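Local atomic coordinates of spore germination protein B3 (Bacillus subtilis subsp. subtilis, PDB entry 3N54), a protein that takes part, as a lipoprotein of the cell membrane, in the spore germination response to L-asparagine, glucose, fructose and potassium ions. Residues A[145-150]-A[165-169]; A[227-233]-A[250-256]; A[296-302]-A[325-331]. All blocks are in the same frame, centred on the assembly; numbering follows the deposited sequence.

Contact 1: A[145-150]-A[165-169]; sequences KIMIPL and YLIQA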
loop_
_atom_site.group_PDB
_atom_site.type_symbol
_atom_site.label_atom_id
_atom_site.label_comp_id
_atom_site.label_asym_id
_atom_site.label_seq_id
_atom_site.Cartn_x
_atom_site.Cartn_y
_atom_site.Cartn_z
ATOM N N LYS A 145 3.722 2.514 9.855
ATOM C CA LYS A 145 3.285 1.131 9.975
ATOM C C LYS A 145 1.934 1.084 10.710
ATOM O O LYS A 145 1.560 2.071 11.355
ATOM C CB LYS A 145 4.378 0.297 10.670
ATOM C CG LYS A 145 4.702 0.685 12.108
ATOM C CD LYS A 145 5.775 -0.245 12.676
ATOM C CE LYS A 145 6.329 0.264 13.995
ATOM N NZ LYS A 145 7.113 1.520 13.824
ATOM N N ILE A 146 1.199 -0.032 10.649
ATOM C CA ILE A 146 1.621 -1.285 10.006
ATOM C C ILE A 146 0.863 -1.604 8.712
ATOM O O ILE A 146 -0.299 -2.010 8.741
ATOM C CB ILE A 146 1.486 -2.477 11.006
ATOM C CG1 ILE A 146 2.460 -2.309 12.182
ATOM C CG2 ILE A 146 1.729 -3.819 10.310
ATOM C CD1 ILE A 146 2.386 -3.411 13.224
ATOM N N MET A 147 1.542 -1.412 7.582
ATOM C CA MET A 147 1.019 -1.797 6.266
ATOM C C MET A 147 2.138 -2.138 5.263
ATOM O O MET A 147 2.365 -1.392 4.304
ATOM C CB MET A 147 0.109 -0.703 5.682
ATOM C CG MET A 147 -1.365 -0.866 5.948
ATOM S SD MET A 147 -1.942 -2.499 5.481
ATOM C CE MET A 147 -0.997 -2.777 3.976
ATOM N N ILE A 148 2.870 -3.233 5.473
ATOM C CA ILE A 148 2.818 -4.077 6.660
ATOM C C ILE A 148 4.024 -3.854 7.593
ATOM O O ILE A 148 3.997 -4.323 8.732
ATOM C CB ILE A 148 2.684 -5.596 6.265
ATOM C CG1 ILE A 148 2.610 -6.500 7.508
ATOM C CG2 ILE A 148 3.832 -6.038 5.355
ATOM C CD1 ILE A 148 2.001 -7.878 7.247
ATOM N N PRO A 149 5.069 -3.114 7.154
ATOM C CA PRO A 149 5.382 -2.368 5.929
ATOM C C PRO A 149 5.697 -3.260 4.723
ATOM O O PRO A 149 6.405 -4.258 4.855
ATOM C CB PRO A 149 6.626 -1.568 6.322
ATOM C CG PRO A 149 7.290 -2.408 7.319
ATOM C CD PRO A 149 6.188 -3.029 8.113
ATOM N N LEU A 150 5.164 -2.888 3.564
ATOM C CA LEU A 150 5.356 -3.653 2.345
ATOM C C LEU A 150 6.786 -3.488 1.849
ATOM O O LEU A 150 7.287 -2.378 1.715
ATOM C CB LEU A 150 4.377 -3.200 1.265
ATOM C CG LEU A 150 4.355 -4.029 -0.023
ATOM C CD1 LEU A 150 3.963 -5.469 0.270
ATOM C CD2 LEU A 150 3.412 -3.410 -1.041
ATOM N N TYR A 165 -3.475 -6.065 -3.504
ATOM C CA TYR A 165 -2.866 -5.908 -2.185
ATOM C C TYR A 165 -2.885 -4.463 -1.713
ATOM O O TYR A 165 -3.193 -3.544 -2.479
ATOM C CB TYR A 165 -1.420 -6.428 -2.197
ATOM C CG TYR A 165 -0.530 -5.753 -3.209
ATOM C CD1 TYR A 165 -0.490 -6.193 -4.526
ATOM C CD2 TYR A 165 0.275 -4.675 -2.851
ATOM C CE1 TYR A 165 0.328 -5.577 -5.463
ATOM C CE2 TYR A 165 1.094 -4.049 -3.783
ATOM C CZ TYR A 165 1.117 -4.506 -5.084
ATOM O OH TYR A 165 1.927 -3.894 -6.015
ATOM N N LEU A 166 -2.558 -4.281 -0.438
ATOM C CA LEU A 166 -2.508 -2.964 0.157
ATOM C C LEU A 166 -1.060 -2.502 0.305
ATOM O O LEU A 166 -0.147 -3.303 0.454
ATOM C CB LEU A 166 -3.201 -2.965 1.519
ATOM C CG LEU A 166 -4.691 -3.333 1.565
ATOM C CD1 LEU A 166 -5.189 -3.381 3.011
ATOM C CD2 LEU A 166 -5.542 -2.374 0.733
ATOM N N ILE A 167 -0.882 -1.191 0.266
ATOM C CA ILE A 167 0.396 -0.548 0.462
ATOM C C ILE A 167 0.178 0.618 1.430
ATOM O O ILE A 167 -0.742 1.405 1.238
ATOM C CB ILE A 167 0.944 -0.052 -0.880
ATOM C CG1 ILE A 167 2.249 0.722 -0.693
ATOM C CG2 ILE A 167 -0.081 0.819 -1.571
ATOM C CD1 ILE A 167 2.917 1.098 -2.017
ATOM N N GLN A 168 1.005 0.718 2.469
ATOM C CA GLN A 168 0.907 1.810 3.440
ATOM C C GLN A 168 0.924 3.161 2.742
ATOM O O GLN A 168 1.771 3.400 1.897
ATOM C CB GLN A 168 2.071 1.776 4.433
ATOM C CG GLN A 168 2.062 2.924 5.449
ATOM C CD GLN A 168 0.885 2.851 6.397
ATOM O OE1 GLN A 168 0.722 1.862 7.107
ATOM N NE2 GLN A 168 0.068 3.907 6.432
ATOM N N ALA A 169 0.000 4.043 3.111
ATOM C CA ALA A 169 -0.053 5.380 2.532
ATOM C C ALA A 169 0.502 6.413 3.506
ATOM O O ALA A 169 0.416 6.233 4.720
ATOM C CB ALA A 169 -1.475 5.732 2.140
HETATM O O HOH W 1 3.743 -0.181 2.383
#
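Bends at chi2 (-52°) and chi3 fold SD and CE of Met-147 back toward strand 165-169, and the methyl comes down on Leu-166. CE lies 3.3 Å from Leu-166 CB, tighter than usual carbon packing. SD stays farther off, 4.2 Å from Leu-166 CD1, and the two side chains run at an oblique angle to each other. Leu-150 has CG anti to its backbone N (chi1 -173°), which sends CD2 to the ring of Tyr-165. CD2 is 3.6 Å from Tyr-165 CE2, and the leucine meets the tyrosine at about a right angle. The same methyl reaches Ile-167 CB.

The contact belongs to a beta-alpha-beta crossover. From strand 105-109 the chain passes through this loop into helix 152-160 and returns as strand 165-172, parallel to the first. Tyr-158 of that helix packs on both Leu-150 and Tyr-165. On the strand side, Ile-167 rests on Leu-106 and Ala-108.

One direct backbone bond joins the segments: Gln-168 N gives its hydrogen to Met-147 O over 3.1 Å, with a bent geometry. A water backs it up. The water donates to Met-147 O at 2.7 Å and accepts from Gln-168 N at 2.9 Å. It also takes a longer bond from Leu-150 N, so three backbone groups close round it. Gln-168 itself lies against Met-147, with OE1 beside the methionine CB. NE2 of Gln-168 turns back to its own strand. There NE2 donates to Ala-169 O at 2.9 Å, almost straight at 175°, and the acceptor lies in the plane of the amide. This bond probably fixes the rotation of the buried amide group.

Contact 2: A[227-233]-A[250-256]; sequences FEIKKSK and SVKTKGI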
loop_
_atom_site.group_PDB
_atom_site.type_symbol
_atom_site.label_atom_id
_atom_site.label_comp_id
_atom_site.label_asym_id
_atom_site.label_seq_id
_atom_site.Cartn_x
_atom_site.Cartn_y
_atom_site.Cartn_z
ATOM N N PHE A 227 -10.739 0.830 24.120
ATOM C CA PHE A 227 -10.287 -0.545 24.222
ATOM C C PHE A 227 -8.957 -0.681 23.482
ATOM O O PHE A 227 -8.920 -0.599 22.255
ATOM C CB PHE A 227 -11.340 -1.479 23.627
ATOM C CG PHE A 227 -10.968 -2.934 23.674
ATOM C CD1 PHE A 227 -11.206 -3.686 24.812
ATOM C CD2 PHE A 227 -10.394 -3.555 22.572
ATOM C CE1 PHE A 227 -10.870 -5.034 24.857
ATOM C CE2 PHE A 227 -10.059 -4.898 22.610
ATOM C CZ PHE A 227 -10.299 -5.639 23.755
ATOM N N GLU A 228 -7.872 -0.870 24.232
ATOM C CA GLU A 228 -6.534 -1.006 23.659
ATOM C C GLU A 228 -6.192 -2.482 23.480
ATOM O O GLU A 228 -6.253 -3.257 24.434
ATOM C CB GLU A 228 -5.484 -0.335 24.553
ATOM C CG GLU A 228 -4.091 -0.267 23.916
ATOM C CD GLU A 228 -3.012 0.265 24.852
ATOM O OE1 GLU A 228 -3.204 0.246 26.088
ATOM O OE2 GLU A 228 -1.949 0.682 24.344
ATOM N N ILE A 229 -5.809 -2.853 22.261
ATOM C CA ILE A 229 -5.506 -4.239 21.926
ATOM C C ILE A 229 -4.215 -4.728 22.583
ATOM O O ILE A 229 -3.195 -4.040 22.545
ATOM C CB ILE A 229 -5.347 -4.423 20.397
ATOM C CG1 ILE A 229 -6.638 -4.057 19.658
ATOM C CG2 ILE A 229 -4.954 -5.855 20.067
ATOM C CD1 ILE A 229 -6.475 -4.034 18.152
ATOM N N LYS A 230 -4.269 -5.912 23.189
ATOM C CA LYS A 230 -3.077 -6.567 23.727
ATOM C C LYS A 230 -2.700 -7.762 22.850
ATOM O O LYS A 230 -1.540 -7.913 22.463
ATOM C CB LYS A 230 -3.290 -6.996 25.180
ATOM C CG LYS A 230 -2.966 -5.909 26.202
ATOM C CD LYS A 230 -1.457 -5.731 26.367
ATOM C CE LYS A 230 -1.112 -4.840 27.556
ATOM N NZ LYS A 230 0.337 -4.939 27.919
ATOM N N LYS A 231 -3.683 -8.604 22.544
ATOM C CA LYS A 231 -3.488 -9.742 21.650
ATOM C C LYS A 231 -4.800 -10.036 20.925
ATOM O O LYS A 231 -5.869 -9.994 21.534
ATOM C CB LYS A 231 -3.003 -10.967 22.436
ATOM C CG LYS A 231 -2.371 -12.059 21.577
ATOM C CD LYS A 231 -1.638 -13.103 22.427
ATOM C CE LYS A 231 -0.828 -14.068 21.559
ATOM N NZ LYS A 231 -0.027 -15.051 22.358
ATOM N N SER A 232 -4.718 -10.306 19.625
ATOM C CA SER A 232 -5.902 -10.610 18.822
ATOM C C SER A 232 -5.625 -11.747 17.843
ATOM O O SER A 232 -4.536 -11.839 17.279
ATOM C CB SER A 232 -6.374 -9.367 18.061
ATOM O OG SER A 232 -7.634 -9.590 17.447
ATOM N N LYS A 233 -6.623 -12.604 17.650
ATOM C CA LYS A 233 -6.517 -13.755 16.764
ATOM C C LYS A 233 -7.764 -13.866 15.897
ATOM O O LYS A 233 -8.863 -13.549 16.346
ATOM C CB LYS A 233 -6.351 -15.036 17.582
ATOM C CG LYS A 233 -5.151 -15.033 18.523
ATOM C CD LYS A 233 -5.012 -16.363 19.261
ATOM C CE LYS A 233 -3.742 -16.408 20.113
ATOM N NZ LYS A 233 -3.527 -17.738 20.760
ATOM N N SER A 250 -14.117 -15.386 12.663
ATOM C CA SER A 250 -14.147 -15.330 14.110
ATOM C C SER A 250 -13.005 -14.446 14.570
ATOM O O SER A 250 -11.874 -14.627 14.133
ATOM C CB SER A 250 -14.001 -16.733 14.696
ATOM O OG SER A 250 -14.102 -16.711 16.108
ATOM N N VAL A 251 -13.300 -13.481 15.435
ATOM C CA VAL A 251 -12.286 -12.580 15.967
ATOM C C VAL A 251 -12.294 -12.664 17.486
ATOM O O VAL A 251 -13.320 -12.427 18.123
ATOM C CB VAL A 251 -12.526 -11.111 15.525
ATOM C CG1 VAL A 251 -11.522 -10.177 16.181
ATOM C CG2 VAL A 251 -12.457 -10.985 14.012
ATOM N N LYS A 252 -11.150 -13.027 18.056
ATOM C CA LYS A 252 -10.972 -13.071 19.498
ATOM C C LYS A 252 -9.862 -12.098 19.857
ATOM O O LYS A 252 -8.734 -12.243 19.391
ATOM C CB LYS A 252 -10.633 -14.487 19.965
ATOM C CG LYS A 252 -11.794 -15.467 19.850
ATOM C CD LYS A 252 -11.455 -16.820 20.470
ATOM C CE LYS A 252 -12.682 -17.721 20.547
ATOM N NZ LYS A 252 -12.406 -18.997 21.273
ATOM N N THR A 253 -10.190 -11.103 20.676
ATOM C CA THR A 253 -9.248 -10.057 21.044
ATOM C C THR A 253 -9.252 -9.810 22.548
ATOM O O THR A 253 -10.312 -9.721 23.163
ATOM C CB THR A 253 -9.598 -8.729 20.337
ATOM O OG1 THR A 253 -9.847 -8.969 18.947
ATOM C CG2 THR A 253 -8.471 -7.712 20.488
ATOM N N LYS A 254 -8.061 -9.708 23.127
ATOM C CA LYS A 254 -7.890 -9.373 24.532
ATOM C C LYS A 254 -7.313 -7.966 24.590
ATOM O O LYS A 254 -6.445 -7.622 23.785
ATOM C CB LYS A 254 -6.958 -10.368 25.225
ATOM C CG LYS A 254 -7.506 -11.787 25.306
ATOM C CD LYS A 254 -6.553 -12.704 26.069
ATOM C CE LYS A 254 -7.141 -14.094 26.286
ATOM N NZ LYS A 254 -6.206 -14.989 27.032
ATOM N N GLY A 255 -7.783 -7.151 25.531
ATOM C CA GLY A 255 -7.318 -5.769 25.616
ATOM C C GLY A 255 -7.550 -5.040 26.924
ATOM O O GLY A 255 -8.214 -5.545 27.829
ATOM N N ILE A 256 -6.982 -3.839 27.002
ATOM C CA ILE A 256 -7.081 -2.974 28.171
ATOM C C ILE A 256 -8.175 -1.927 27.952
ATOM O O ILE A 256 -8.453 -1.538 26.816
ATOM C CB ILE A 256 -5.735 -2.275 28.457
ATOM C CG1 ILE A 256 -4.655 -3.314 28.767
ATOM C CG2 ILE A 256 -5.857 -1.300 29.618
ATOM C CD1 ILE A 256 -3.321 -2.712 29.155
#
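Phe-227 brings ring atom CZ to the backbone of Gly-255, 3.4 Å from Gly-255 N, in a beta hairpin whose arms are strands 223-240 and 245-258. A chi1 of 180° sets CG of Phe-227 opposite its backbone N and takes the ring there. Gly-255 has no CB, and this lets the ring come so close. The methyl CG2 of Thr-253 comes to the ring edge, near its plane, 3.9 Å from Phe-227 CE2. The rings of Phe-280 and Phe-340 meet Phe-227 as well. An alanine in place of Phe-227 would probably open a gap beside Gly-255 and take from Phe-280 and Phe-340 the ring they meet.

The hairpin carries a classic beta bulge. Two consecutive residues, Lys-230 and Lys-231, stand opposite the single Lys-254, and their N atoms share Lys-254 O as acceptor, at 2.8 Å and 3.2 Å respectively. The register shifts by one here and the first arm turns a corner. Strand 231-233 runs almost exactly antiparallel to 250-256, at 174°, but strand 227-229 crosses it at 121°. The side chain of Lys-230 passes obliquely over Ile-256, with CE 3.5 Å from Ile-256 CD1.

Beyond the bulge the two faces differ. Lys-231, Lys-233, Lys-252 and Lys-254 stand on the exposed face, and the ends of their chains lead away from the partner strand. The other face bears Ser-232 and Thr-253, a non-hydrogen-bonded pair in backbone terms. Trp-206 of helix 198-208 covers this face, and its NE1 is hydrogen-bonded to Thr-253 OG1. Ser-232 OG and Thr-253 OG1 are hydrogen-bonded at 2.7 Å, and either could be the donor.

Contact 3: A[296-302]-A[325-331]; sequences QHEYKTD and WDEIFSE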
loop_
_atom_site.group_PDB
_atom_site.type_symbol
_atom_site.label_atom_id
_atom_site.label_comp_id
_atom_site.label_asym_id
_atom_site.label_seq_id
_atom_site.Cartn_x
_atom_site.Cartn_y
_atom_site.Cartn_z
ATOM N N GLN A 296 -16.010 -4.689 -1.941
ATOM C CA GLN A 296 -16.853 -5.479 -2.837
ATOM C C GLN A 296 -17.519 -4.680 -3.957
ATOM O O GLN A 296 -17.553 -5.139 -5.094
ATOM C CB GLN A 296 -17.927 -6.214 -2.037
ATOM C CG GLN A 296 -17.404 -7.406 -1.270
ATOM C CD GLN A 296 -18.489 -8.049 -0.434
ATOM O OE1 GLN A 296 -19.008 -7.433 0.491
ATOM N NE2 GLN A 296 -18.838 -9.289 -0.755
ATOM N N HIS A 297 -18.030 -3.492 -3.650
ATOM C CA HIS A 297 -18.873 -2.767 -4.613
ATOM C C HIS A 297 -18.350 -1.410 -5.087
ATOM O O HIS A 297 -18.860 -0.882 -6.075
ATOM C CB HIS A 297 -20.287 -2.624 -4.036
ATOM C CG HIS A 297 -20.846 -3.913 -3.514
ATOM N ND1 HIS A 297 -21.130 -4.987 -4.332
ATOM C CD2 HIS A 297 -21.153 -4.307 -2.257
ATOM C CE1 HIS A 297 -21.593 -5.984 -3.601
ATOM N NE2 HIS A 297 -21.619 -5.597 -2.338
ATOM N N GLU A 298 -17.362 -0.839 -4.404
ATOM C CA GLU A 298 -16.746 0.399 -4.879
ATOM C C GLU A 298 -15.477 0.047 -5.660
ATOM O O GLU A 298 -15.368 0.368 -6.837
ATOM C CB GLU A 298 -16.426 1.357 -3.728
ATOM C CG GLU A 298 -16.002 2.757 -4.189
ATOM C CD GLU A 298 -15.581 3.676 -3.049
ATOM O OE1 GLU A 298 -15.212 4.823 -3.339
ATOM O OE2 GLU A 298 -15.609 3.269 -1.868
ATOM N N TYR A 299 -14.536 -0.628 -5.004
ATOM C CA TYR A 299 -13.251 -0.980 -5.628
ATOM C C TYR A 299 -13.292 -2.327 -6.359
ATOM O O TYR A 299 -12.520 -2.544 -7.291
ATOM C CB TYR A 299 -12.120 -0.936 -4.590
ATOM C CG TYR A 299 -12.076 0.399 -3.894
ATOM C CD1 TYR A 299 -12.308 0.509 -2.525
ATOM C CD2 TYR A 299 -11.884 1.568 -4.622
ATOM C CE1 TYR A 299 -12.306 1.752 -1.897
ATOM C CE2 TYR A 299 -11.886 2.809 -4.007
ATOM C CZ TYR A 299 -12.093 2.892 -2.646
ATOM O OH TYR A 299 -12.085 4.125 -2.044
ATOM N N LYS A 300 -14.185 -3.217 -5.935
ATOM C CA LYS A 300 -14.389 -4.509 -6.590
ATOM C C LYS A 300 -13.127 -5.380 -6.630
ATOM O O LYS A 300 -12.822 -6.012 -7.653
ATOM C CB LYS A 300 -14.942 -4.314 -8.011
ATOM C CG LYS A 300 -16.253 -3.527 -8.079
ATOM C CD LYS A 300 -16.725 -3.385 -9.522
ATOM C CE LYS A 300 -18.033 -2.623 -9.614
ATOM N NZ LYS A 300 -18.456 -2.391 -11.023
ATOM N N THR A 301 -12.389 -5.407 -5.525
ATOM C CA THR A 301 -11.242 -6.299 -5.426
ATOM C C THR A 301 -10.954 -6.693 -3.979
ATOM O O THR A 301 -11.331 -5.989 -3.039
ATOM C CB THR A 301 -9.986 -5.697 -6.088
ATOM O OG1 THR A 301 -9.084 -6.756 -6.431
ATOM C CG2 THR A 301 -9.293 -4.683 -5.170
ATOM N N ASP A 302 -10.306 -7.844 -3.835
ATOM C CA ASP A 302 -9.919 -8.417 -2.555
ATOM C C ASP A 302 -8.414 -8.208 -2.396
ATOM O O ASP A 302 -7.626 -8.958 -2.979
ATOM C CB ASP A 302 -10.295 -9.910 -2.526
ATOM C CG ASP A 302 -9.491 -10.727 -1.505
ATOM O OD1 ASP A 302 -8.973 -10.159 -0.518
ATOM O OD2 ASP A 302 -9.384 -11.964 -1.699
ATOM N N TRP A 325 -12.067 -14.354 -9.498
ATOM C CA TRP A 325 -12.248 -14.324 -8.048
ATOM C C TRP A 325 -12.862 -13.025 -7.531
ATOM O O TRP A 325 -13.642 -13.055 -6.583
ATOM C CB TRP A 325 -10.920 -14.572 -7.335
ATOM C CG TRP A 325 -10.978 -14.221 -5.896
ATOM C CD1 TRP A 325 -10.262 -13.257 -5.260
ATOM C CD2 TRP A 325 -11.845 -14.795 -4.913
ATOM N NE1 TRP A 325 -10.605 -13.211 -3.934
ATOM C CE2 TRP A 325 -11.577 -14.144 -3.694
ATOM C CE3 TRP A 325 -12.818 -15.798 -4.945
ATOM C CZ2 TRP A 325 -12.245 -14.467 -2.511
ATOM C CZ3 TRP A 325 -13.481 -16.121 -3.770
ATOM C CH2 TRP A 325 -13.191 -15.458 -2.568
ATOM N N ASP A 326 -12.511 -11.894 -8.137
ATOM C CA ASP A 326 -13.074 -10.611 -7.711
ATOM C C ASP A 326 -14.595 -10.581 -7.910
ATOM O O ASP A 326 -15.320 -10.078 -7.048
ATOM C CB ASP A 326 -12.390 -9.434 -8.423
ATOM C CG ASP A 326 -11.021 -9.096 -7.824
ATOM O OD1 ASP A 326 -10.721 -9.544 -6.692
ATOM O OD2 ASP A 326 -10.252 -8.363 -8.482
ATOM N N GLU A 327 -15.068 -11.137 -9.026
ATOM C CA GLU A 327 -16.506 -11.248 -9.292
ATOM C C GLU A 327 -17.182 -12.024 -8.168
ATOM O O GLU A 327 -18.201 -11.598 -7.636
ATOM C CB GLU A 327 -16.756 -11.939 -10.636
ATOM C CG GLU A 327 -18.238 -12.054 -11.033
ATOM C CD GLU A 327 -18.476 -12.912 -12.281
ATOM O OE1 GLU A 327 -19.659 -13.156 -12.607
ATOM O OE2 GLU A 327 -17.492 -13.345 -12.932
ATOM N N ILE A 328 -16.597 -13.160 -7.807
ATOM C CA ILE A 328 -17.116 -13.999 -6.727
ATOM C C ILE A 328 -17.010 -13.288 -5.381
ATOM O O ILE A 328 -17.917 -13.377 -4.548
ATOM C CB ILE A 328 -16.363 -15.350 -6.654
ATOM C CG1 ILE A 328 -16.661 -16.203 -7.893
ATOM C CG2 ILE A 328 -16.738 -16.118 -5.395
ATOM C CD1 ILE A 328 -18.112 -16.654 -8.012
ATOM N N PHE A 329 -15.895 -12.592 -5.170
ATOM C CA PHE A 329 -15.676 -11.834 -3.937
ATOM C C PHE A 329 -16.787 -10.804 -3.718
ATOM O O PHE A 329 -17.284 -10.653 -2.606
ATOM C CB PHE A 329 -14.304 -11.146 -3.965
ATOM C CG PHE A 329 -14.071 -10.204 -2.816
ATOM C CD1 PHE A 329 -13.912 -10.688 -1.529
ATOM C CD2 PHE A 329 -13.997 -8.838 -3.026
ATOM C CE1 PHE A 329 -13.689 -9.825 -0.471
ATOM C CE2 PHE A 329 -13.770 -7.967 -1.974
ATOM C CZ PHE A 329 -13.618 -8.461 -0.697
ATOM N N SER A 330 -17.166 -10.107 -4.785
ATOM C CA SER A 330 -18.235 -9.111 -4.727
ATOM C C SER A 330 -19.584 -9.704 -4.305
ATOM O O SER A 330 -20.378 -9.030 -3.652
ATOM C CB SER A 330 -18.388 -8.418 -6.080
ATOM O OG SER A 330 -17.259 -7.617 -6.362
ATOM N N GLU A 331 -19.826 -10.959 -4.681
ATOM C CA GLU A 331 -21.068 -11.662 -4.360
ATOM C C GLU A 331 -20.988 -12.427 -3.043
ATOM O O GLU A 331 -21.977 -13.017 -2.610
ATOM C CB GLU A 331 -21.394 -12.667 -5.465
ATOM C CG GLU A 331 -21.515 -12.072 -6.866
ATOM C CD GLU A 331 -21.489 -13.135 -7.965
ATOM O OE1 GLU A 331 -21.460 -12.752 -9.157
ATOM O OE2 GLU A 331 -21.489 -14.348 -7.641
HETATM O O HOH W 2 -22.506 -8.635 -1.515
#
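Gln-296 and Ser-330 bring their CA atoms to 4.3 Å where helix 271-299 ends in a pi-type turn, and Lys-300, with a positive phi of 59°, then leads the chain along helix 325-331.

The closeness is secured by bonds in both directions. Ser-330 OG donates to Gln-296 O at 2.8 Å, meeting a lone pair of the oxygen within the carbonyl plane. Gln-296 NE2 donates to Phe-329 O, also at 2.8 Å and fairly straight at 167°. The same amide nitrogen bonds to Thr-332 O, so it bridges the carbonyls of Phe-329 and Thr-332. Water 2 joins Ser-330 O to His-297 NE2.

Phe-329 is held between two side chains. Asp-302 CB sits over the centre of one face, 3.7 Å from the ring centroid. Gln-296 CG lies over the opposite face, offset toward the rim. Both are CH-pi contacts.

With chi1 at 158°, the carboxylate of Asp-302 swings away from its own N, past Phe-329, to the edge of Trp-325. Trp-325 NE1 donates to the anti lone pair of Asp-302 OD2 at 2.8 Å, nearly in the indole plane. The carboxylate is held by several donors: Ser-307 N also binds OD2 and Val-304 N binds OD1.

Thr-301 and Asp-326 lie side by side. Thr-301 OG1 donates to Asp-326 OD2 at 2.9 Å from above the carboxylate plane, and is bonded to Ser-164 as well. Asp-326 OD1 forms a salt bridge with Arg-187, which probably offsets its charge. In the fold, Phe-329 packs on Met-292 and Leu-295 of helix 271-299, Trp-325 on Ile-310 of helix 306-313, and Thr-301 on Ile-184 of strand 177-186.

Contact 1 is the most buried of the three, and its centre is about 5 Å from the centre of the chain. It sets a loop against an inner strand of the five-stranded sheet, mainly by apolar packing and a bridging water. Contact 2, within the four-stranded sheet, is only partly buried; backbone bonds dominate, with one lysine-rich face. Contact 3 is also partly buried. It joins the C-terminal end of helix 271-299 and the loop after it to the short helix 325-331, through side-chain hydrogen bonds and CH-pi contacts. Strand 245-258 of contact 2 is followed by helix 271-299. Contacts 1 and 3 come within about 5 Å at their nearest atoms; both reach strand 177-186 through Ile-184.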